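Local atomic coordinates of putative Glycerophosphoryl diester phosphodiesterase (Silicibacter pomeroyi, PDB entry 3L12), a protein that belongs to the glycerophosphoryl diester phosphodiesterase family, folds as a TIM barrel and carries a bound magnesium ion. Residues F51-T56 and A168-D173; L150-A155 and A161-M166; L254-E259 and A286-D291. One frame throughout, in Å; residues are numbered along the deposited sequence. Where two conformers were deposited one is given.

Contact 1: F51-T56 and A168-D173; sequences FDVVMT and AAVLAD. With MG (magnesium ion), chain C.
Val53 and Met55 reach from the strand 48-55 to Val170 and Ala169 on helix 160-176, setting valine against valine and a long side chain against an alanine. Val53 CG1 meets Val170 CG2 at 3.9 Å, the two side chains sliding past each other in opposite directions. In Val53 the methyl that touches is the one set anti to the backbone N (chi1 179°). In Val170 it is the other methyl, CG2, which lies beside the backbone N and anti to the carbonyl carbon. Two residues further along the strand, Met55, modelled as selenomethionine, makes its contact quite differently. Its chain turns in the same sense at each step, with chi2 at -60° and chi3 at -63°, and this coil swings the terminal CE over to the helix, where it comes within 3.8 Å of Ala169 CB. The end of the long side chain meets the small alanine, whereas the valines meet through branch methyls. Leu148 of the adjacent parallel strand touches both Val53 and Val170, and Pro61 of strand 61-63 packs on Val53 and Met55.

By the alternation of the strand Asp52 lies on the opposite face from Val53, and its OD1 binds the magnesium ion at 2.1 Å, alongside Glu50, Glu149 and two waters. Asp52 OD2 is not a metal ligand; it accepts a hydrogen bond of 2.6 Å from water 1, itself a metal ligand, and another from Asn33, so both carboxylate oxygens are engaged and the rotation of the group is fixed. No hydrogen bond joins 51-56 to 168-173. The chemistry is therefore divided between the two faces of one strand: between these segments the direct contacts are apolar, while the other face supplies an oxygen ligand to the metal.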
loop_
_atom_site.group_PDB
_atom_site.type_symbol
_atom_site.label_atom_id
_atom_site.label_comp_id
_atom_site.label_asym_id
_atom_site.label_seq_id
_atom_site.Cartn_x
_atom_site.Cartn_y
_atom_site.Cartn_z
ATOM N N PHE A 51 -10.845 4.092 -12.719
ATOM C CA PHE A 51 -9.699 4.571 -13.439
ATOM C C PHE A 51 -10.197 5.360 -14.661
ATOM O O PHE A 51 -11.383 5.305 -14.982
ATOM C CB PHE A 51 -8.817 3.407 -13.837
ATOM C CG PHE A 51 -9.532 2.390 -14.663
ATOM C CD1 PHE A 51 -10.222 1.370 -14.063
ATOM C CD2 PHE A 51 -9.532 2.464 -16.069
ATOM C CE1 PHE A 51 -10.882 0.401 -14.829
ATOM C CE2 PHE A 51 -10.200 1.505 -16.840
ATOM C CZ PHE A 51 -10.863 0.462 -16.190
ATOM N N ASP A 52 -9.269 6.025 -15.338
ATOM C CA ASP A 52 -9.620 6.986 -16.388
ATOM C C ASP A 52 -9.001 6.556 -17.682
ATOM O O ASP A 52 -7.851 6.023 -17.657
ATOM C CB ASP A 52 -9.115 8.359 -16.013
ATOM C CG ASP A 52 -9.461 8.716 -14.580
ATOM O OD1 ASP A 52 -10.664 9.064 -14.333
ATOM O OD2 ASP A 52 -8.535 8.645 -13.722
ATOM N N VAL A 53 -9.702 6.825 -18.785
ATOM C CA VAL A 53 -9.186 6.478 -20.097
ATOM C C VAL A 53 -9.258 7.689 -21.015
ATOM O O VAL A 53 -10.257 8.382 -21.056
ATOM C CB VAL A 53 -9.936 5.291 -20.713
ATOM C CG1 VAL A 53 -9.409 4.934 -22.141
ATOM C CG2 VAL A 53 -9.848 4.071 -19.763
ATOM N N VAL A 54 -8.135 7.930 -21.695
ATOM C CA VAL A 54 -7.948 9.030 -22.630
ATOM C C VAL A 54 -7.305 8.473 -23.924
ATOM O O VAL A 54 -6.530 7.481 -23.888
ATOM C CB VAL A 54 -7.021 10.084 -21.920
ATOM C CG1 VAL A 54 -6.611 11.164 -22.870
ATOM C CG2 VAL A 54 -7.684 10.631 -20.608
HETATM N N MSE A 55 -7.615 9.071 -25.089
HETATM C CA MSE A 55 -7.042 8.650 -26.352
HETATM C C MSE A 55 -5.721 9.360 -26.734
HETATM O O MSE A 55 -5.642 10.574 -26.613
HETATM C CB MSE A 55 -8.018 8.927 -27.486
HETATM C CG MSE A 55 -9.385 8.249 -27.395
HETATM SE SE MSE A 55 -9.204 6.314 -27.360
HETATM C CE MSE A 55 -8.519 5.952 -28.803
ATOM N N THR A 56 -4.757 8.591 -27.217
ATOM C CA THR A 56 -3.532 9.166 -27.778
ATOM C C THR A 56 -3.784 9.600 -29.234
ATOM O O THR A 56 -4.824 9.318 -29.847
ATOM C CB THR A 56 -2.400 8.139 -27.776
ATOM O OG1 THR A 56 -2.736 7.080 -28.667
ATOM C CG2 THR A 56 -2.141 7.575 -26.333
ATOM N N ALA A 168 -15.762 3.398 -29.389
ATOM C CA ALA A 168 -15.554 2.117 -30.072
ATOM C C ALA A 168 -14.214 1.462 -29.698
ATOM O O ALA A 168 -14.118 0.214 -29.585
ATOM C CB ALA A 168 -15.664 2.299 -31.597
ATOM N N ALA A 169 -13.191 2.299 -29.556
ATOM C CA ALA A 169 -11.869 1.846 -29.194
ATOM C C ALA A 169 -11.833 1.275 -27.761
ATOM O O ALA A 169 -11.252 0.237 -27.531
ATOM C CB ALA A 169 -10.848 3.012 -29.390
ATOM N N VAL A 170 -12.460 1.980 -26.830
ATOM C CA VAL A 170 -12.584 1.502 -25.462
ATOM C C VAL A 170 -13.337 0.172 -25.453
ATOM O O VAL A 170 -12.918 -0.820 -24.844
ATOM C CB VAL A 170 -13.255 2.571 -24.585
ATOM C CG1 VAL A 170 -13.666 2.008 -23.239
ATOM C CG2 VAL A 170 -12.307 3.761 -24.428
ATOM N N LEU A 171 -14.437 0.093 -26.188
ATOM C CA LEU A 171 -15.231 -1.166 -26.223
ATOM C C LEU A 171 -14.478 -2.344 -26.835
ATOM O O LEU A 171 -14.623 -3.473 -26.372
ATOM C CB LEU A 171 -16.548 -0.952 -26.954
ATOM C CG LEU A 171 -17.531 -0.089 -26.156
ATOM C CD1 LEU A 171 -18.746 0.311 -27.017
ATOM C CD2 LEU A 171 -17.986 -0.796 -24.860
ATOM N N ALA A 172 -13.693 -2.082 -27.872
ATOM C CA ALA A 172 -12.885 -3.116 -28.515
ATOM C C ALA A 172 -11.957 -3.747 -27.487
ATOM O O ALA A 172 -11.798 -4.994 -27.456
ATOM C CB ALA A 172 -12.085 -2.552 -29.700
ATOM N N ASP A 173 -11.368 -2.914 -26.636
ATOM C CA ASP A 173 -10.509 -3.441 -25.553
ATOM C C ASP A 173 -11.291 -4.254 -24.547
ATOM O O ASP A 173 -10.885 -5.374 -24.176
ATOM C CB ASP A 173 -9.786 -2.320 -24.810
ATOM C CG ASP A 173 -8.567 -1.793 -25.541
ATOM O OD1 ASP A 173 -8.060 -2.428 -26.485
ATOM O OD2 ASP A 173 -8.130 -0.683 -25.166
HETATM MG MG MG C . -11.668 9.506 -12.576
HETATM O O HOH W 1 -9.952 8.944 -11.546
HETATM O O HOH W 2 -10.923 11.504 -12.659
#

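Contact 2: L150-A155 and A161-M166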
loop_
_atom_site.group_PDB
_atom_site.type_symbol
_atom_site.label_atom_id
_atom_site.label_comp_id
_atom_site.label_asym_id
_atom_site.label_seq_id
_atom_site.Cartn_x
_atom_site.Cartn_y
_atom_site.Cartn_z
ATOM N N LEU A 150 -14.543 7.458 -18.908
ATOM C CA LEU A 150 -14.163 7.992 -20.209
ATOM C C LEU A 150 -13.942 9.499 -20.047
ATOM O O LEU A 150 -14.880 10.203 -19.655
ATOM C CB LEU A 150 -15.251 7.738 -21.221
ATOM C CG LEU A 150 -15.431 6.262 -21.646
ATOM C CD1 LEU A 150 -16.466 5.640 -20.748
ATOM C CD2 LEU A 150 -15.829 6.116 -23.096
ATOM N N LYS A 151 -12.713 9.951 -20.324
ATOM C CA LYS A 151 -12.273 11.362 -20.169
ATOM C C LYS A 151 -12.092 11.898 -21.575
ATOM O O LYS A 151 -11.101 11.627 -22.276
ATOM C CB LYS A 151 -10.992 11.468 -19.327
ATOM C CG LYS A 151 -10.562 12.896 -18.935
ATOM C CD LYS A 151 -11.491 13.398 -17.828
ATOM C CE LYS A 151 -10.943 14.571 -17.026
ATOM N NZ LYS A 151 -11.379 15.845 -17.661
ATOM N N SER A 152 -13.108 12.610 -22.028
ATOM C CA SER A 152 -13.057 13.237 -23.345
ATOM C C SER A 152 -12.194 14.523 -23.286
ATOM O O SER A 152 -12.044 15.151 -22.222
ATOM C CB SER A 152 -14.464 13.568 -23.788
ATOM O OG SER A 152 -15.105 14.221 -22.723
ATOM N N ASP A 153 -11.656 14.894 -24.431
ATOM C CA ASP A 153 -10.815 16.082 -24.583
ATOM C C ASP A 153 -11.733 17.088 -25.221
ATOM O O ASP A 153 -12.296 16.807 -26.293
ATOM C CB ASP A 153 -9.644 15.786 -25.503
ATOM C CG ASP A 153 -8.703 16.993 -25.697
ATOM O OD1 ASP A 153 -9.145 18.164 -25.503
ATOM O OD2 ASP A 153 -7.507 16.734 -26.053
ATOM N N PRO A 154 -11.898 18.264 -24.587
ATOM C CA PRO A 154 -12.819 19.260 -25.167
ATOM C C PRO A 154 -12.469 19.713 -26.603
ATOM O O PRO A 154 -13.320 20.309 -27.274
ATOM C CB PRO A 154 -12.728 20.452 -24.201
ATOM C CG PRO A 154 -11.593 20.140 -23.264
ATOM C CD PRO A 154 -11.349 18.698 -23.287
ATOM N N ALA A 155 -11.233 19.461 -27.060
ATOM C CA ALA A 155 -10.837 19.790 -28.440
ATOM C C ALA A 155 -11.639 19.002 -29.501
ATOM O O ALA A 155 -11.763 19.440 -30.635
ATOM C CB ALA A 155 -9.315 19.592 -28.634
ATOM N N ALA A 161 -17.538 12.152 -34.929
ATOM C CA ALA A 161 -16.921 10.899 -35.388
ATOM C C ALA A 161 -15.780 10.467 -34.465
ATOM O O ALA A 161 -15.723 9.307 -34.083
ATOM C CB ALA A 161 -16.444 11.004 -36.842
ATOM N N ALA A 162 -14.876 11.394 -34.118
ATOM C CA ALA A 162 -13.784 11.096 -33.186
ATOM C C ALA A 162 -14.293 10.667 -31.820
ATOM O O ALA A 162 -13.720 9.770 -31.192
ATOM C CB ALA A 162 -12.853 12.305 -33.020
ATOM N N ARG A 163 -15.326 11.325 -31.318
ATOM C CA ARG A 163 -15.902 10.953 -30.023
ATOM C C ARG A 163 -16.485 9.520 -30.076
ATOM O O ARG A 163 -16.285 8.727 -29.142
ATOM C CB ARG A 163 -16.956 11.969 -29.600
ATOM C CG ARG A 163 -16.358 13.346 -29.271
ATOM C CD ARG A 163 -17.432 14.445 -29.202
ATOM N NE ARG A 163 -18.550 14.081 -28.325
ATOM C CZ ARG A 163 -18.525 14.080 -26.992
ATOM N NH1 ARG A 163 -17.415 14.411 -26.323
ATOM N NH2 ARG A 163 -19.625 13.739 -26.306
ATOM N N ALA A 164 -17.149 9.185 -31.183
ATOM C CA ALA A 164 -17.715 7.837 -31.379
ATOM C C ALA A 164 -16.579 6.817 -31.493
ATOM O O ALA A 164 -16.698 5.667 -31.043
ATOM C CB ALA A 164 -18.606 7.764 -32.645
ATOM N N GLU A 165 -15.484 7.239 -32.129
ATOM C CA GLU A 165 -14.301 6.397 -32.278
ATOM C C GLU A 165 -13.686 6.076 -30.915
ATOM O O GLU A 165 -13.191 4.979 -30.695
ATOM C CB GLU A 165 -13.265 7.053 -33.162
ATOM C CG GLU A 165 -13.624 7.032 -34.659
ATOM C CD GLU A 165 -12.754 7.975 -35.479
ATOM O OE1 GLU A 165 -11.720 8.433 -34.959
ATOM O OE2 GLU A 165 -13.118 8.256 -36.632
HETATM N N MSE A 166 -13.693 7.042 -30.013
HETATM C CA MSE A 166 -13.165 6.807 -28.642
HETATM C C MSE A 166 -13.946 5.679 -27.994
HETATM O O MSE A 166 -13.387 4.715 -27.473
HETATM C CB MSE A 166 -13.261 8.057 -27.793
HETATM C CG MSE A 166 -13.025 7.756 -26.302
HETATM SE SE MSE A 166 -12.768 9.329 -25.253
HETATM C CE MSE A 166 -11.839 8.393 -23.941
HETATM O O HOH W 3 -15.026 16.051 -26.809
#
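Met166, a selenomethionine in the model, gives up more surface to this contact than any other residue, reaching with its end to the loop that leaves strand 145-150. CG stands anti to the backbone N (chi1 167°) and the chain stays extended beyond it, which carries CE from the helix to the backbone of Lys151, 3.7 Å from the carbonyl O. Met166 CE lies 4.4 Å from Leu150 CB, and SE of the same residue is about as far from Ser152 CA, so the tip is lined by three consecutive residues of 150-155.

Ser152 and Leu150 follow in buried area. Ser152 CB approaches the guanidinium of Arg163 obliquely, 4.0 Å from NH1. The polar ends of both side chains turn to a common partner outside the contact: Asp189 OD2 hydrogen-bonds Ser152 OG and forms a salt bridge with Arg163 NH1. A bend at chi3 (51°) brings the arginine group to this place. Water 3 adds a link, accepting from Arg163 NH1 at 2.9 Å and donating to Asp153 O. Beyond it, Asp153 OD1 accepts from Ala155 N in an Asx turn.

Within one beta-alpha unit of the barrel, the contact thus folds the connection between strand 145-150 and helix 160-176 back onto the helix's early turns. Helix 190-199 packs beside it on Leu150 and Arg163, while Met55 of strand 48-55 meets Met166.

Contact 3: L254-E259 and A286-D291; sequences LDVTPE and ATTGVD
Val256 packs against Thr288 at the C-terminal end of helix 279-288, where the chain leaves the helix through a Schellman motif. Gly289, with a positive phi of 91°, makes that turn. The opposing segment leads into helix 258-266, whose N-cap is Thr257: its OG1 accepts from Leu260 N. One helix start is thus set beside another helix end, within the TIM barrel.

The close part of the contact is carried by a single methyl. Val256 CG1 rests against Thr288 at the fork of its side chain, 4.0 Å from OG1 and 4.1 Å from CG2, and the two side chains cross at about a right angle. Thr288 has two deposited conformers, and these contacts belong to the one described. In it OG1 sits between the backbone N and the carbonyl carbon (chi1 65°), a position from which it hydrogen-bonds Met285 O in the preceding helical turn. Val290 N also points to Thr288 OG1, but the bond is weak, 3.4 Å long and bent to 142°. Val290 CG1 adds a looser touch, 4.4 Å from Val256 CG1. Val261 touches Val256, Thr288 and Val290, and Thr273 of strand 270-273 touches both Val256 and Val290.

Packing thins out towards Pro258, an exposed residue. Pro258 CG comes no nearer than 4.3 Å to Thr288 CG2, although the CA atoms of these two residues are the nearest across the segments. No direct hydrogen bond joins the segments. On this side solvent takes over: water 4 donates to Pro258 O and to Thr288 O, at 2.8 Å from each, bridging the first turn of one helix and the last turn of the other.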
loop_
_atom_site.group_PDB
_atom_site.type_symbol
_atom_site.label_atom_id
_atom_site.label_comp_id
_atom_site.label_asym_id
_atom_site.label_seq_id
_atom_site.Cartn_x
_atom_site.Cartn_y
_atom_site.Cartn_z
ATOM N N LEU A 254 -19.520 16.329 -1.400
ATOM C CA LEU A 254 -20.079 17.557 -0.764
ATOM C C LEU A 254 -21.445 17.876 -1.265
ATOM O O LEU A 254 -22.144 18.707 -0.664
ATOM C CB LEU A 254 -19.168 18.759 -0.974
ATOM C CG LEU A 254 -17.847 18.711 -0.222
ATOM C CD1 LEU A 254 -17.017 19.944 -0.479
ATOM C CD2 LEU A 254 -18.135 18.522 1.239
ATOM N N ASP A 255 -21.871 17.209 -2.348
ATOM C CA ASP A 255 -23.168 17.493 -2.936
ATOM C C ASP A 255 -24.238 16.520 -2.472
ATOM O O ASP A 255 -25.385 16.662 -2.830
ATOM C CB ASP A 255 -23.114 17.380 -4.485
ATOM C CG ASP A 255 -22.051 18.226 -5.127
ATOM O OD1 ASP A 255 -21.542 19.213 -4.529
ATOM O OD2 ASP A 255 -21.742 17.936 -6.308
ATOM N N VAL A 256 -23.858 15.529 -1.662
ATOM C CA VAL A 256 -24.752 14.484 -1.248
ATOM C C VAL A 256 -25.518 14.817 0.025
ATOM O O VAL A 256 -24.961 15.415 0.951
ATOM C CB VAL A 256 -23.929 13.210 -0.956
ATOM C CG1 VAL A 256 -24.724 12.101 -0.231
ATOM C CG2 VAL A 256 -23.286 12.677 -2.248
ATOM N N THR A 257 -26.790 14.443 0.036
ATOM C CA THR A 257 -27.653 14.557 1.218
ATOM C C THR A 257 -28.395 13.230 1.270
ATOM O O THR A 257 -28.510 12.553 0.253
ATOM C CB THR A 257 -28.656 15.685 1.109
ATOM O OG1 THR A 257 -29.504 15.459 -0.023
ATOM C CG2 THR A 257 -27.952 17.016 0.938
ATOM N N PRO A 258 -28.890 12.818 2.440
ATOM C CA PRO A 258 -29.593 11.529 2.466
ATOM C C PRO A 258 -30.894 11.516 1.673
ATOM O O PRO A 258 -31.292 10.461 1.173
ATOM C CB PRO A 258 -29.886 11.324 3.951
ATOM C CG PRO A 258 -28.907 12.149 4.647
ATOM C CD PRO A 258 -28.650 13.337 3.799
ATOM N N GLU A 259 -31.521 12.680 1.579
ATOM C CA GLU A 259 -32.751 12.848 0.820
ATOM C C GLU A 259 -32.451 12.652 -0.673
ATOM O O GLU A 259 -33.213 11.933 -1.343
ATOM C CB GLU A 259 -33.468 14.181 1.130
ATOM C CG GLU A 259 -32.587 15.438 1.383
ATOM C CD GLU A 259 -31.843 15.442 2.763
ATOM O OE1 GLU A 259 -31.275 16.484 3.152
ATOM O OE2 GLU A 259 -31.811 14.403 3.456
ATOM N N ALA A 286 -21.097 6.853 4.614
ATOM C CA ALA A 286 -21.656 5.553 4.977
ATOM C C ALA A 286 -23.049 5.706 5.617
ATOM O O ALA A 286 -23.969 4.938 5.306
ATOM C CB ALA A 286 -20.679 4.737 5.890
ATOM N N THR A 287 -23.180 6.618 6.579
ATOM C CA THR A 287 -24.439 6.842 7.299
ATOM C C THR A 287 -25.598 7.273 6.391
ATOM O O THR A 287 -26.770 6.981 6.612
ATOM C CB THR A 287 -24.236 7.925 8.381
ATOM O OG1 THR A 287 -23.213 7.494 9.284
ATOM C CG2 THR A 287 -25.493 8.203 9.185
ATOM N N THR A 288 -25.271 8.143 4.929
ATOM C CA THR A 288 -26.281 8.611 4.020
ATOM C C THR A 288 -26.925 7.412 3.349
ATOM O O THR A 288 -28.000 7.524 2.767
ATOM C CB THR A 288 -25.724 9.539 2.943
ATOM O OG1 THR A 288 -24.833 8.799 2.111
ATOM C CG2 THR A 288 -25.005 10.716 3.576
ATOM N N GLY A 289 -26.287 6.253 3.394
ATOM C CA GLY A 289 -26.883 5.143 2.672
ATOM C C GLY A 289 -26.408 4.979 1.214
ATOM O O GLY A 289 -26.994 4.231 0.489
ATOM N N VAL A 290 -25.328 5.648 0.808
ATOM C CA VAL A 290 -24.798 5.453 -0.537
ATOM C C VAL A 290 -24.455 3.987 -0.702
ATOM O O VAL A 290 -24.122 3.267 0.291
ATOM C CB VAL A 290 -23.554 6.360 -0.835
ATOM C CG1 VAL A 290 -23.921 7.844 -0.774
ATOM C CG2 VAL A 290 -22.368 6.028 0.115
ATOM N N ASP A 291 -24.510 3.543 -1.944
ATOM C CA ASP A 291 -24.175 2.169 -2.274
ATOM C C ASP A 291 -22.677 1.937 -2.170
ATOM O O ASP A 291 -22.262 0.832 -1.800
ATOM C CB ASP A 291 -24.617 1.846 -3.679
ATOM C CG ASP A 291 -26.111 1.854 -3.807
ATOM O OD1 ASP A 291 -26.662 2.928 -4.145
ATOM O OD2 ASP A 291 -26.707 0.828 -3.516
HETATM O O HOH W 4 -30.653 7.828 1.918
#

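How the contacts relate
From the N terminus, strand 48-55 enters contact 1 first, and that contact closes only when the chain reaches 168-173, after 111 intervening residues. Contact 2 is nested inside this loop as a short turn-back, with five residues between 150-155 and 161-166. The two share helix 160-176 and touch directly: Val53 O lies 3.0 Å from Lys151 N, a probable backbone hydrogen bond where strand 48-55 runs beside the end of strand 145-150. Contact 3 follows in series, closing its own loop of 26 residues around strand 270-273 and joining helices 258-266 and 279-288. Its centre is about 30 Å from that of contact 1, on the opposite side of the chain's centre.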